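Local coordinates for transmembrane oligosaccharyl transferase (Archaeoglobus fulgidus, PDB 3WAJ), which is a membrane-embedded archaeal enzyme of the STT3/AglB oligosaccharyl transferase family, joining a multi-helix transmembrane region to a C-terminal globular region, at residues A[828-833]-A[853-858]. Sequence-based numbering, arbitrary orientation.
Sequences HNSDYP and IYESQV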
ATOM      1  N   HIS A 828      14.051 -22.938 -29.757  1.00 63.42           N
ATOM      2  CA  HIS A 828      15.302 -23.560 -29.352  1.00 65.06           C
ATOM      3  C   HIS A 828      16.519 -22.636 -29.466  1.00 57.63           C
ATOM      4  O   HIS A 828      17.640 -23.041 -29.174  1.00 54.89           O
ATOM      5  CB  HIS A 828      15.484 -24.904 -30.064  1.00 76.02           C
ATOM      6  CG  HIS A 828      14.559 -25.966 -29.545  1.00 84.06           C
ATOM      7  ND1 HIS A 828      13.261 -26.114 -29.996  1.00 86.31           N
ATOM      8  CD2 HIS A 828      14.728 -26.897 -28.575  1.00 80.14           C
ATOM      9  CE1 HIS A 828      12.679 -27.106 -29.341  1.00 81.12           C
ATOM     10  NE2 HIS A 828      13.548 -27.600 -28.477  1.00 78.99           N
ATOM     11  N   ASN A 829      16.284 -21.379 -29.835  1.00 57.39           N
ATOM     12  CA  ASN A 829      17.378 -20.418 -29.926  1.00 59.92           C
ATOM     13  C   ASN A 829      17.104 -19.074 -29.254  1.00 68.57           C
ATOM     14  O   ASN A 829      17.786 -18.089 -29.538  1.00 76.60           O
ATOM     15  CB  ASN A 829      17.793 -20.201 -31.388  1.00 58.37           C
ATOM     16  CG  ASN A 829      16.632 -19.773 -32.275  1.00 60.67           C
ATOM     17  OD1 ASN A 829      15.488 -20.176 -32.057  1.00 66.82           O
ATOM     18  ND2 ASN A 829      16.923 -18.949 -33.283  1.00 56.43           N
ATOM     19  N   SER A 830      16.115 -19.023 -28.362  1.00 67.32           N
ATOM     20  CA  SER A 830      15.846 -17.785 -27.628  1.00 64.83           C
ATOM     21  C   SER A 830      16.942 -17.518 -26.595  1.00 63.61           C
ATOM     22  O   SER A 830      17.568 -18.444 -26.073  1.00 62.08           O
ATOM     23  CB  SER A 830      14.462 -17.809 -26.972  1.00 69.47           C
ATOM     24  OG  SER A 830      14.378 -18.817 -25.989  1.00 79.46           O
ATOM     25  N   ASP A 831      17.194 -16.248 -26.309  1.00 71.01           N
ATOM     26  CA  ASP A 831      18.277 -15.900 -25.394  1.00 76.78           C
ATOM     27  C   ASP A 831      17.865 -15.978 -23.918  1.00 71.47           C
ATOM     28  O   ASP A 831      18.593 -15.549 -23.025  1.00 70.85           O
ATOM     29  CB  ASP A 831      18.873 -14.537 -25.763  1.00 81.71           C
ATOM     30  CG  ASP A 831      19.760 -14.609 -27.005  1.00 90.27           C
ATOM     31  OD1 ASP A 831      19.668 -15.611 -27.751  1.00 94.75           O
ATOM     32  OD2 ASP A 831      20.552 -13.671 -27.235  1.00 92.17           O
ATOM     33  N   TYR A 832      16.703 -16.575 -23.676  1.00 67.23           N
ATOM     34  CA  TYR A 832      16.170 -16.708 -22.332  1.00 57.04           C
ATOM     35  C   TYR A 832      16.771 -17.904 -21.583  1.00 56.24           C
ATOM     36  O   TYR A 832      16.994 -18.970 -22.175  1.00 63.96           O
ATOM     37  CB  TYR A 832      14.647 -16.778 -22.403  1.00 50.11           C
ATOM     38  CG  TYR A 832      14.012 -15.452 -22.792  1.00 49.00           C
ATOM     39  CD1 TYR A 832      14.360 -14.275 -22.139  1.00 51.20           C
ATOM     40  CD2 TYR A 832      13.071 -15.376 -23.818  1.00 46.01           C
ATOM     41  CE1 TYR A 832      13.777 -13.060 -22.478  1.00 53.25           C
ATOM     42  CE2 TYR A 832      12.486 -14.165 -24.175  1.00 40.98           C
ATOM     43  CZ  TYR A 832      12.839 -13.008 -23.504  1.00 56.70           C
ATOM     44  OH  TYR A 832      12.260 -11.786 -23.846  1.00 58.60           O
ATOM     45  N   PRO A 833      17.067 -17.707 -20.283  1.00 45.63           N
ATOM     46  CA  PRO A 833      17.647 -18.712 -19.377  1.00 47.61           C
ATOM     47  C   PRO A 833      16.715 -19.891 -19.085  1.00 52.84           C
ATOM     48  O   PRO A 833      17.182 -20.930 -18.636  1.00 60.44           O
ATOM     49  CB  PRO A 833      17.929 -17.920 -18.087  1.00 46.02           C
ATOM     50  CG  PRO A 833      17.072 -16.695 -18.167  1.00 43.73           C
ATOM     51  CD  PRO A 833      16.914 -16.391 -19.634  1.00 42.98           C
ATOM     52  N   ILE A 853      11.843 -25.680 -33.163  1.00 64.92           N
ATOM     53  CA  ILE A 853      11.240 -24.408 -33.559  1.00 63.11           C
ATOM     54  C   ILE A 853      12.251 -23.287 -33.347  1.00 61.45           C
ATOM     55  O   ILE A 853      13.014 -23.315 -32.378  1.00 68.36           O
ATOM     56  CB  ILE A 853       9.979 -24.108 -32.713  1.00 70.15           C
ATOM     57  CG1 ILE A 853       8.933 -25.211 -32.892  1.00 70.89           C
ATOM     58  CG2 ILE A 853       9.373 -22.759 -33.078  1.00 66.52           C
ATOM     59  CD1 ILE A 853       8.330 -25.242 -34.283  1.00 70.74           C
ATOM     60  N   TYR A 854      12.253 -22.297 -34.235  1.00 57.96           N
ATOM     61  CA  TYR A 854      13.156 -21.157 -34.079  1.00 58.29           C
ATOM     62  C   TYR A 854      12.429 -19.884 -33.622  1.00 58.10           C
ATOM     63  O   TYR A 854      11.218 -19.714 -33.852  1.00 52.34           O
ATOM     64  CB  TYR A 854      14.018 -20.956 -35.346  1.00 58.94           C
ATOM     65  CG  TYR A 854      14.851 -22.184 -35.622  1.00 69.33           C
ATOM     66  CD1 TYR A 854      16.058 -22.389 -34.959  1.00 77.03           C
ATOM     67  CD2 TYR A 854      14.406 -23.171 -36.495  1.00 71.68           C
ATOM     68  CE1 TYR A 854      16.819 -23.531 -35.181  1.00 78.70           C
ATOM     69  CE2 TYR A 854      15.161 -24.321 -36.723  1.00 76.68           C
ATOM     70  CZ  TYR A 854      16.367 -24.494 -36.063  1.00 78.35           C
ATOM     71  OH  TYR A 854      17.124 -25.625 -36.279  1.00 76.96           O
ATOM     72  N   GLU A 855      13.186 -19.016 -32.953  1.00 56.71           N
ATOM     73  CA  GLU A 855      12.655 -17.818 -32.322  1.00 53.14           C
ATOM     74  C   GLU A 855      11.806 -16.967 -33.270  1.00 58.79           C
ATOM     75  O   GLU A 855      10.781 -16.412 -32.864  1.00 60.64           O
ATOM     76  CB  GLU A 855      13.809 -17.010 -31.697  1.00 45.25           C
ATOM     77  CG  GLU A 855      13.421 -15.665 -31.098  1.00 45.37           C
ATOM     78  CD  GLU A 855      12.649 -15.798 -29.792  1.00 57.56           C
ATOM     79  OE1 GLU A 855      12.324 -16.948 -29.401  1.00 60.51           O
ATOM     80  OE2 GLU A 855      12.379 -14.748 -29.153  1.00 56.99           O
ATOM     81  N   SER A 856      12.212 -16.890 -34.537  1.00 63.78           N
ATOM     82  CA  SER A 856      11.519 -16.025 -35.490  1.00 64.40           C
ATOM     83  C   SER A 856      10.153 -16.611 -35.836  1.00 65.36           C
ATOM     84  O   SER A 856       9.175 -15.873 -36.006  1.00 69.34           O
ATOM     85  CB  SER A 856      12.356 -15.806 -36.752  1.00 63.66           C
ATOM     86  OG  SER A 856      12.416 -16.980 -37.535  1.00 67.16           O
ATOM     87  N   GLN A 857      10.087 -17.939 -35.926  1.00 57.47           N
ATOM     88  CA  GLN A 857       8.824 -18.626 -36.180  1.00 58.90           C
ATOM     89  C   GLN A 857       7.834 -18.369 -35.045  1.00 62.47           C
ATOM     90  O   GLN A 857       6.648 -18.146 -35.277  1.00 62.99           O
ATOM     91  CB  GLN A 857       9.068 -20.127 -36.348  1.00 64.00           C
ATOM     92  CG  GLN A 857      10.202 -20.454 -37.323  1.00 68.34           C
ATOM     93  CD  GLN A 857      10.310 -21.936 -37.642  1.00 71.48           C
ATOM     94  OE1 GLN A 857      10.806 -22.726 -36.834  1.00 75.00           O
ATOM     95  NE2 GLN A 857       9.849 -22.319 -38.829  1.00 69.23           N
ATOM     96  N   VAL A 858       8.343 -18.390 -33.817  1.00 64.68           N
ATOM     97  CA  VAL A 858       7.549 -18.086 -32.631  1.00 60.55           C
ATOM     98  C   VAL A 858       7.157 -16.605 -32.548  1.00 57.65           C
ATOM     99  O   VAL A 858       6.002 -16.277 -32.242  1.00 51.72           O
ATOM    100  CB  VAL A 858       8.287 -18.518 -31.336  1.00 54.79           C
ATOM    101  CG1 VAL A 858       7.722 -17.812 -30.106  1.00 52.20           C
ATOM    102  CG2 VAL A 858       8.209 -20.015 -31.154  1.00 51.15           C
TER
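N829 reaches across to the start of helix 855-860 with its side-chain amide. Its CB runs across the direction to 853-858. CG sits between the backbone N and the carbonyl carbon (chi1 55°), which brings the amide to Y854 and E855. CG lies in the plane of the Y854 ring, at its edge, 3.8 Å from CD1. OD1 of N829 accepts a hydrogen bond from the backbone N of E855 at 2.7 Å, and lies 3.2 Å from CA of Y854. The donor sits 16° out of the amide carbonyl plane. ND2 stays beside Y854 CD1, and the amide and ring planes stand 81° apart. H828 continues the link through its backbone: its N donates to O of I853 at 2.8 Å. The return bond, from I853 N to H828 ND1, is weak at 3.5 Å. NE2 bonds to O of T838. E855 points toward the loop, and its bend at chi2 lays OE1 3.3 Å from CB of S830, a packing contact. OE1 is hydrogen-bonded to S827 OG and salt-bridged to R694. This is helix N-terminal capping from the loop between strands 819-824 and 835-844: N829 takes the N-H after N-cap Y854, whose own N donates to Q857 OE1 (3.0 Å), half of a capping box.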